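Local coordinates for protein lactose Operon Repressor (Escherichia coli, PDB 1JYE) that represses transcription of the lactose operon by binding operator DNA, and lets go of it when an inducer sugar binds, at residues Ala82-Ala87 and Gly297-Asp302; Arg197-Trp201 and Met242-Asn246; Val264-Val270 and Lys327-Ala331. The protein carries 1 engineered substitution. All blocks are in the same frame, centred on the assembly; numbering follows the deposited sequence.

Contact 1. Residues Ala82-Ala87 and Gly297-Asp302; sequences AILSRA and GQTSVD. Engineered in segment 82-87: Leu-84 (natural residue Lys).
Arg-86 and Asp-302 meet with their flat groups at right angles: the carboxylate stands 90° to the guanidinium plane and presents OD1 to the edge of that plane. Arg-86 NE donates to Asp-302 OD1 at 2.6 Å, through the syn lone pair, and NH2 adds a weak second bond to the same oxygen. A bend at chi2 (54°) carries the end of the arginine along the 297-302 helix, level with Asp-302, while NH1 is held by Gln-89. The aliphatic part of Arg-86 is used as well. Its CD lies 3.9 Å from Gln-298 CG where the two long chains cross obliquely, and its CB and CG rest against Val-301.

The beta carbon of Val-301 is directed toward 82-87, and the two methyls divide the work. CG2 reaches the backbone of the facing helix, 3.4 Å from Ile-83 O, and also meets Ile-83 CG2 at 3.7 Å; CG1 lies beside Arg-86 CG and the backbone N of Ala-87. The other branch of Ile-83, CG1, comes 3.5 Å from Ser-300 OG. That hydroxyl is turned back on its own helix and donates to Gly-297 O at 2.7 Å, which satisfies a polar group in a buried, largely apolar setting.

Small residues let the helices come together. Ala-82 CB sits 3.7 Å from Gly-297 CA, where any side chain at the glycine would collide with the alanine. The axes accordingly approach to 7.5 Å, crossing at -48°. The engineered Leu-84 faces away from this contact and packs on Leu-71 of the second subunit.

Helix 74-89 thus joins helix 293-308 beside the parallel sheet that holds strands 93-98 and 122-125, so that segments far apart in sequence build one layered alpha/beta subdomain, as in the periplasmic binding protein-like fold.

Contact 2. Residues Arg197-Trp201 and Met242-Asn246; sequences RLAGW and MLVAN. With GOL (glycerol), chain B.
Trp-201 lies against the backbone and side chains of 243-245, and its apolar contacts make up most of this interface. Leu-243 CB sits over one face, 4.0 Å from the centroid of the six-membered ring and 20° off its normal, a CH-pi contact; the leucine methyls extend the cover toward the pyrrole side. Near the rim of the opposite face lies Arg-197 O, from the preceding turn of the same helix. The ring's edge abuts the backbone, CH2 coming 3.3 Å from Ala-245 N, and the small methyl of Ala-245, CB, packs beside CH2 at 4.0 Å.

The hydrogen bond between the two segments belongs to Arg-197. A bend at chi3 (-56°) brings NH1 to Ala-245 O at 2.7 Å. NH1 approaches in the plane of that carbonyl, while the oxygen lies 20° out of the guanidinium plane. NH1 also donates to glycerol O2 at 2.8 Å, while NH2 reaches glycerol O3 at 2.9 Å. A second ligand of the glycerol is Asn-246, which caps the following helix through OD1 and offers ND2 to glycerol O1 at 3.2 Å. A leucine in place of Arg-197 would probably leave Ala-245 O without this donor and the glycerol hydroxyls without two of theirs.

The glycerol probably came from the crystallisation liquor, yet a cluster of N-H donors arranged round a polyol, completed by Gln-291 and the acceptor Asp-274, is consistent with a pocket suited to sugar hydroxyls.

Contact 3. Residues Val264-Val270 and Lys327-Ala331; sequences VGADISV and KTTLA
Thr-328 grips Val-270 by both ends of its backbone. Val-270 N donates to Thr-328 O at 2.8 Å, and the threonine hydroxyl returns the bond, OG1 donating to Val-270 O at 2.7 Å. With chi1 at 57°, OG1 lies between its own backbone N and carbonyl carbon, on the side where that acceptor waits; Thr-328 OG1 also accepts from the backbone N of Thr-287. Two residues beyond Thr-328, Leu-330 N donates to Ser-269 OG at 3.0 Å, and the bond is almost straight at 173°. A serine suits this place, since a short side chain with a hydroxyl can stand in for a backbone acceptor. Beside these bonds runs a CA-H...O contact, with Ser-269 CA 3.1 Å from Thr-328 O, so that this carbonyl is approached by two neighbouring residues.

One apolar pair flanks these bonds: Val-264 and Thr-328 lie side by side, with valine CG1 3.7 Å from threonine CG2. Leu-330 CD1, 3.9 Å from Ala-266 N, and Thr-329 CG2, beside Val-270 O, make van der Waals contact with backbone; the hydroxyl of Thr-329 is engaged by Thr-287 and His-173.

Gly-265 is settled by its backbone as much as by its neighbours. Its positive phi (101°) would jam a beta carbon against the preceding carbonyl oxygen, and such a carbon would also crowd Lys-327 O. Its N bonds to Ile-268 O at 2.8 Å, closing the loop that leads into strand 269-271.

That strand lies outermost, within this chain, in its parallel sheet. Against the chain that follows strand 316-324, Val-270 has its N and O satisfied by the carbonyl and hydroxyl of Thr-328, and Ser-269 in turn gives an acceptor to Leu-330 N; no charged pair crosses the contact.

How the contacts relate
Contacts 2 and 3 share one parallel sheet, in which strands 241-244 and 269-271 are neighbours. Their centres are 17 Å apart, and they touch through a probable hydrogen bond, Met-242 N to Ser-269 O at 2.8 Å, and through packing of Val-244 on Val-270. Contact 1 lies across the chain's centre in the other subdomain, about 27 Å centre to centre from contact 2 and 36 Å from contact 3. Along the chain, contact 2 is nested inside the loop closed by contact 1, whereas contacts 1 and 3 interleave. The glycerol site belongs to contact 2; contact 1, through Leu-84 and Ser-85, is the one that reaches the second subunit.

Contact 1. Residues Ala82-Ala87 and Gly297-Asp302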
loop_
_atom_site.group_PDB
_atom_site.type_symbol
_atom_site.label_atom_id
_atom_site.label_comp_id
_atom_site.label_asym_id
_atom_site.label_seq_id
_atom_site.Cartn_x
_atom_site.Cartn_y
_atom_site.Cartn_z
ATOM N N ALA A 82 10.835 -3.177 -3.320
ATOM C CA ALA A 82 12.105 -3.812 -2.992
ATOM C C ALA A 82 12.874 -4.159 -4.262
ATOM O O ALA A 82 14.099 -4.063 -4.303
ATOM C CB ALA A 82 11.862 -5.066 -2.165
ATOM N N ILE A 83 12.153 -4.580 -5.296
ATOM C CA ILE A 83 12.783 -4.909 -6.568
ATOM C C ILE A 83 13.450 -3.660 -7.140
ATOM O O ILE A 83 14.614 -3.691 -7.548
ATOM C CB ILE A 83 11.745 -5.430 -7.588
ATOM C CG1 ILE A 83 11.273 -6.830 -7.178
ATOM C CG2 ILE A 83 12.350 -5.450 -8.993
ATOM C CD1 ILE A 83 10.174 -7.385 -8.061
ATOM N N LEU A 84 12.712 -2.554 -7.157
ATOM C CA LEU A 84 13.242 -1.305 -7.692
ATOM C C LEU A 84 14.432 -0.801 -6.887
ATOM O O LEU A 84 15.390 -0.271 -7.449
ATOM C CB LEU A 84 12.147 -0.234 -7.725
ATOM C CG LEU A 84 10.945 -0.541 -8.621
ATOM C CD1 LEU A 84 9.906 0.564 -8.476
ATOM C CD2 LEU A 84 11.396 -0.674 -10.068
ATOM N N SER A 85 14.374 -0.965 -5.571
ATOM C CA SER A 85 15.470 -0.524 -4.718
ATOM C C SER A 85 16.747 -1.309 -5.010
ATOM O O SER A 85 17.818 -0.726 -5.195
ATOM C CB SER A 85 15.097 -0.683 -3.243
ATOM O OG SER A 85 16.176 -0.298 -2.407
ATOM N N ARG A 86 16.630 -2.634 -5.057
ATOM C CA ARG A 86 17.788 -3.485 -5.311
ATOM C C ARG A 86 18.322 -3.307 -6.729
ATOM O O ARG A 86 19.535 -3.337 -6.952
ATOM C CB ARG A 86 17.431 -4.953 -5.061
ATOM C CG ARG A 86 18.618 -5.906 -5.137
ATOM C CD ARG A 86 19.751 -5.465 -4.214
ATOM N NE ARG A 86 20.822 -6.456 -4.154
ATOM C CZ ARG A 86 22.052 -6.204 -3.716
ATOM N NH1 ARG A 86 22.373 -4.987 -3.297
ATOM N NH2 ARG A 86 22.961 -7.170 -3.695
ATOM N N ALA A 87 17.420 -3.121 -7.688
ATOM C CA ALA A 87 17.823 -2.923 -9.075
ATOM C C ALA A 87 18.682 -1.665 -9.163
ATOM O O ALA A 87 19.739 -1.662 -9.797
ATOM C CB ALA A 87 16.597 -2.784 -9.963
ATOM N N GLY A 297 11.598 -9.226 -2.665
ATOM C CA GLY A 297 11.906 -8.366 -3.794
ATOM C C GLY A 297 13.400 -8.223 -4.002
ATOM O O GLY A 297 13.897 -8.340 -5.122
ATOM N N GLN A 298 14.123 -7.969 -2.917
ATOM C CA GLN A 298 15.572 -7.823 -2.985
ATOM C C GLN A 298 16.207 -9.093 -3.546
ATOM O O GLN A 298 17.005 -9.049 -4.486
ATOM C CB GLN A 298 16.127 -7.554 -1.585
ATOM C CG GLN A 298 17.627 -7.341 -1.520
ATOM C CD GLN A 298 18.128 -7.295 -0.089
ATOM O OE1 GLN A 298 18.278 -8.330 0.563
ATOM N NE2 GLN A 298 18.369 -6.090 0.415
ATOM N N THR A 299 15.839 -10.228 -2.969
ATOM C CA THR A 299 16.393 -11.505 -3.397
ATOM C C THR A 299 16.070 -11.831 -4.854
ATOM O O THR A 299 16.905 -12.397 -5.562
ATOM C CB THR A 299 15.896 -12.650 -2.485
ATOM O OG1 THR A 299 16.185 -12.325 -1.116
ATOM C CG2 THR A 299 16.600 -13.959 -2.834
ATOM N N SER A 300 14.878 -11.457 -5.316
ATOM C CA SER A 300 14.493 -11.747 -6.697
ATOM C C SER A 300 15.415 -11.069 -7.706
ATOM O O SER A 300 15.702 -11.625 -8.767
ATOM C CB SER A 300 13.035 -11.331 -6.961
ATOM O OG SER A 300 12.878 -9.920 -6.998
ATOM N N VAL A 301 15.885 -9.869 -7.382
ATOM C CA VAL A 301 16.774 -9.157 -8.290
ATOM C C VAL A 301 18.133 -9.843 -8.325
ATOM O O VAL A 301 18.678 -10.100 -9.401
ATOM C CB VAL A 301 16.948 -7.681 -7.869
ATOM C CG1 VAL A 301 17.965 -6.991 -8.777
ATOM C CG2 VAL A 301 15.608 -6.964 -7.956
ATOM N N ASP A 302 18.674 -10.153 -7.150
ATOM C CA ASP A 302 19.966 -10.829 -7.082
ATOM C C ASP A 302 19.889 -12.146 -7.850
ATOM O O ASP A 302 20.787 -12.481 -8.620
ATOM C CB ASP A 302 20.360 -11.123 -5.629
ATOM C CG ASP A 302 20.428 -9.875 -4.770
ATOM O OD1 ASP A 302 20.801 -8.808 -5.294
ATOM O OD2 ASP A 302 20.122 -9.967 -3.562
#

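Contact 2. Residues Arg197-Trp201 and Met242-Asn246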
loop_
_atom_site.group_PDB
_atom_site.type_symbol
_atom_site.label_atom_id
_atom_site.label_comp_id
_atom_site.label_asym_id
_atom_site.label_seq_id
_atom_site.Cartn_x
_atom_site.Cartn_y
_atom_site.Cartn_z
ATOM N N ARG A 197 -2.862 -21.101 0.701
ATOM C CA ARG A 197 -3.118 -20.723 2.087
ATOM C C ARG A 197 -4.350 -21.447 2.633
ATOM O O ARG A 197 -4.319 -21.995 3.737
ATOM C CB ARG A 197 -3.303 -19.201 2.171
ATOM C CG ARG A 197 -3.295 -18.604 3.577
ATOM C CD ARG A 197 -2.982 -17.102 3.482
ATOM N NE ARG A 197 -1.712 -16.916 2.785
ATOM C CZ ARG A 197 -1.299 -15.784 2.217
ATOM N NH1 ARG A 197 -2.053 -14.691 2.251
ATOM N NH2 ARG A 197 -0.132 -15.758 1.588
ATOM N N LEU A 198 -5.429 -21.468 1.858
ATOM C CA LEU A 198 -6.646 -22.135 2.308
ATOM C C LEU A 198 -6.419 -23.641 2.452
ATOM O O LEU A 198 -6.856 -24.247 3.431
ATOM C CB LEU A 198 -7.798 -21.868 1.331
ATOM C CG LEU A 198 -9.142 -22.529 1.667
ATOM C CD1 LEU A 198 -9.576 -22.153 3.080
ATOM C CD2 LEU A 198 -10.190 -22.089 0.647
ATOM N N ALA A 199 -5.730 -24.242 1.485
ATOM C CA ALA A 199 -5.462 -25.680 1.539
ATOM C C ALA A 199 -4.628 -26.003 2.771
ATOM O O ALA A 199 -4.837 -27.028 3.427
ATOM C CB ALA A 199 -4.734 -26.129 0.279
ATOM N N GLY A 200 -3.681 -25.120 3.075
ATOM C CA GLY A 200 -2.828 -25.311 4.233
ATOM C C GLY A 200 -3.603 -25.266 5.531
ATOM O O GLY A 200 -3.388 -26.108 6.407
ATOM N N TRP A 201 -4.494 -24.285 5.678
ATOM C CA TRP A 201 -5.284 -24.201 6.897
ATOM C C TRP A 201 -6.051 -25.498 7.100
ATOM O O TRP A 201 -6.075 -26.042 8.199
ATOM C CB TRP A 201 -6.291 -23.055 6.848
ATOM C CG TRP A 201 -5.681 -21.713 7.000
ATOM C CD1 TRP A 201 -4.549 -21.400 7.694
ATOM C CD2 TRP A 201 -6.210 -20.480 6.508
ATOM N NE1 TRP A 201 -4.341 -20.039 7.667
ATOM C CE2 TRP A 201 -5.346 -19.452 6.946
ATOM C CE3 TRP A 201 -7.331 -20.143 5.742
ATOM C CZ2 TRP A 201 -5.572 -18.105 6.642
ATOM C CZ3 TRP A 201 -7.556 -18.804 5.438
ATOM C CH2 TRP A 201 -6.679 -17.803 5.891
ATOM N N MET A 242 -10.669 -16.833 14.317
ATOM C CA MET A 242 -10.708 -16.753 12.865
ATOM C C MET A 242 -9.305 -16.687 12.277
ATOM O O MET A 242 -8.443 -15.976 12.791
ATOM C CB MET A 242 -11.465 -15.496 12.412
ATOM C CG MET A 242 -12.942 -15.447 12.761
ATOM S SD MET A 242 -13.678 -13.895 12.181
ATOM C CE MET A 242 -13.806 -14.196 10.431
ATOM N N LEU A 243 -9.077 -17.449 11.211
ATOM C CA LEU A 243 -7.810 -17.412 10.491
ATOM C C LEU A 243 -8.174 -16.602 9.248
ATOM O O LEU A 243 -9.056 -16.996 8.485
ATOM C CB LEU A 243 -7.363 -18.827 10.102
ATOM C CG LEU A 243 -6.748 -19.624 11.253
ATOM C CD1 LEU A 243 -6.743 -21.114 10.915
ATOM C CD2 LEU A 243 -5.338 -19.118 11.525
ATOM N N VAL A 244 -7.520 -15.457 9.059
ATOM C CA VAL A 244 -7.818 -14.588 7.921
ATOM C C VAL A 244 -6.634 -14.519 6.954
ATOM O O VAL A 244 -5.481 -14.442 7.377
ATOM C CB VAL A 244 -8.205 -13.177 8.424
ATOM C CG1 VAL A 244 -8.651 -12.309 7.262
ATOM C CG2 VAL A 244 -9.321 -13.298 9.459
ATOM N N ALA A 245 -6.938 -14.536 5.655
ATOM C CA ALA A 245 -5.926 -14.577 4.602
ATOM C C ALA A 245 -4.922 -13.432 4.498
ATOM O O ALA A 245 -3.862 -13.604 3.902
ATOM C CB ALA A 245 -6.601 -14.815 3.249
ATOM N N ASN A 246 -5.258 -12.262 5.025
ATOM C CA ASN A 246 -4.287 -11.173 5.031
ATOM C C ASN A 246 -4.674 -10.158 6.085
ATOM O O ASN A 246 -5.773 -10.213 6.633
ATOM C CB ASN A 246 -4.084 -10.561 3.622
ATOM C CG ASN A 246 -5.169 -9.578 3.212
ATOM O OD1 ASN A 246 -6.253 -9.543 3.778
ATOM N ND2 ASN A 246 -4.869 -8.781 2.182
HETATM C C1 GOL B . -1.867 -10.592 0.162
HETATM O O1 GOL B . -1.979 -9.512 1.079
HETATM C C2 GOL B . -0.728 -11.518 0.588
HETATM O O2 GOL B . -1.040 -12.124 1.833
HETATM C C3 GOL B . -0.491 -12.599 -0.462
HETATM O O3 GOL B . 0.540 -13.470 -0.021
#

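Contact 3. Residues Val264-Val270 and Lys327-Ala331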
loop_
_atom_site.group_PDB
_atom_site.type_symbol
_atom_site.label_atom_id
_atom_site.label_comp_id
_atom_site.label_asym_id
_atom_site.label_seq_id
_atom_site.Cartn_x
_atom_site.Cartn_y
_atom_site.Cartn_z
ATOM N N VAL A 264 -12.545 -8.247 20.138
ATOM C CA VAL A 264 -11.528 -8.943 19.360
ATOM C C VAL A 264 -10.534 -9.451 20.396
ATOM O O VAL A 264 -10.076 -8.689 21.250
ATOM C CB VAL A 264 -10.811 -7.994 18.380
ATOM C CG1 VAL A 264 -9.664 -8.722 17.687
ATOM C CG2 VAL A 264 -11.796 -7.470 17.357
ATOM N N GLY A 265 -10.217 -10.738 20.331
ATOM C CA GLY A 265 -9.297 -11.320 21.287
ATOM C C GLY A 265 -10.046 -12.075 22.373
ATOM O O GLY A 265 -10.072 -13.304 22.383
ATOM N N ALA A 266 -10.674 -11.335 23.282
ATOM C CA ALA A 266 -11.416 -11.934 24.387
ATOM C C ALA A 266 -12.605 -12.788 23.946
ATOM O O ALA A 266 -12.847 -13.855 24.507
ATOM C CB ALA A 266 -11.887 -10.842 25.342
ATOM N N ASP A 267 -13.352 -12.317 22.952
ATOM C CA ASP A 267 -14.511 -13.056 22.461
ATOM C C ASP A 267 -14.183 -13.831 21.192
ATOM O O ASP A 267 -14.482 -15.018 21.088
ATOM C CB ASP A 267 -15.678 -12.096 22.212
ATOM C CG ASP A 267 -16.245 -11.525 23.503
ATOM O OD1 ASP A 267 -16.760 -10.390 23.481
ATOM O OD2 ASP A 267 -16.182 -12.222 24.542
ATOM N N ILE A 268 -13.577 -13.156 20.221
ATOM C CA ILE A 268 -13.198 -13.813 18.978
ATOM C C ILE A 268 -11.765 -13.445 18.623
ATOM O O ILE A 268 -11.464 -12.281 18.347
ATOM C CB ILE A 268 -14.115 -13.408 17.806
ATOM C CG1 ILE A 268 -15.562 -13.808 18.110
ATOM C CG2 ILE A 268 -13.640 -14.088 16.520
ATOM C CD1 ILE A 268 -16.531 -13.514 16.986
ATOM N N SER A 269 -10.881 -14.437 18.652
ATOM C CA SER A 269 -9.479 -14.213 18.320
ATOM C C SER A 269 -9.323 -14.127 16.811
ATOM O O SER A 269 -10.089 -14.732 16.056
ATOM C CB SER A 269 -8.605 -15.345 18.867
ATOM O OG SER A 269 -8.501 -15.274 20.278
ATOM N N VAL A 270 -8.322 -13.374 16.372
ATOM C CA VAL A 270 -8.088 -13.198 14.949
ATOM C C VAL A 270 -6.611 -13.280 14.611
ATOM O O VAL A 270 -5.772 -12.698 15.303
ATOM C CB VAL A 270 -8.619 -11.815 14.468
ATOM C CG1 VAL A 270 -8.338 -11.629 12.988
ATOM C CG2 VAL A 270 -10.111 -11.703 14.745
ATOM N N LYS A 327 -2.002 -8.669 20.108
ATOM C CA LYS A 327 -3.129 -8.614 21.038
ATOM C C LYS A 327 -4.473 -9.178 20.596
ATOM O O LYS A 327 -5.465 -9.018 21.309
ATOM C CB LYS A 327 -3.348 -7.158 21.465
ATOM C CG LYS A 327 -2.122 -6.478 22.058
ATOM C CD LYS A 327 -1.743 -7.095 23.391
ATOM C CE LYS A 327 -0.584 -6.350 24.032
ATOM N NZ LYS A 327 -0.241 -6.927 25.361
ATOM N N THR A 328 -4.525 -9.841 19.447
ATOM C CA THR A 328 -5.799 -10.357 18.959
ATOM C C THR A 328 -6.036 -11.849 19.165
ATOM O O THR A 328 -7.023 -12.388 18.665
ATOM C CB THR A 328 -5.967 -10.052 17.466
ATOM O OG1 THR A 328 -4.869 -10.619 16.743
ATOM C CG2 THR A 328 -5.995 -8.536 17.232
ATOM N N THR A 329 -5.143 -12.506 19.895
ATOM C CA THR A 329 -5.284 -13.936 20.153
ATOM C C THR A 329 -5.141 -14.280 21.632
ATOM O O THR A 329 -4.109 -14.014 22.258
ATOM C CB THR A 329 -4.255 -14.763 19.348
ATOM O OG1 THR A 329 -2.944 -14.208 19.516
ATOM C CG2 THR A 329 -4.619 -14.775 17.874
ATOM N N LEU A 330 -6.198 -14.870 22.179
ATOM C CA LEU A 330 -6.246 -15.278 23.577
ATOM C C LEU A 330 -6.985 -16.607 23.659
ATOM O O LEU A 330 -7.595 -17.044 22.681
ATOM C CB LEU A 330 -7.001 -14.236 24.409
ATOM C CG LEU A 330 -6.363 -12.856 24.577
ATOM C CD1 LEU A 330 -7.369 -11.896 25.194
ATOM C CD2 LEU A 330 -5.126 -12.973 25.450
ATOM N N ALA A 331 -6.926 -17.251 24.819
ATOM C CA ALA A 331 -7.628 -18.516 25.004
ATOM C C ALA A 331 -9.112 -18.225 24.800
ATOM O O ALA A 331 -9.570 -17.111 25.059
ATOM C CB ALA A 331 -7.381 -19.051 26.406
#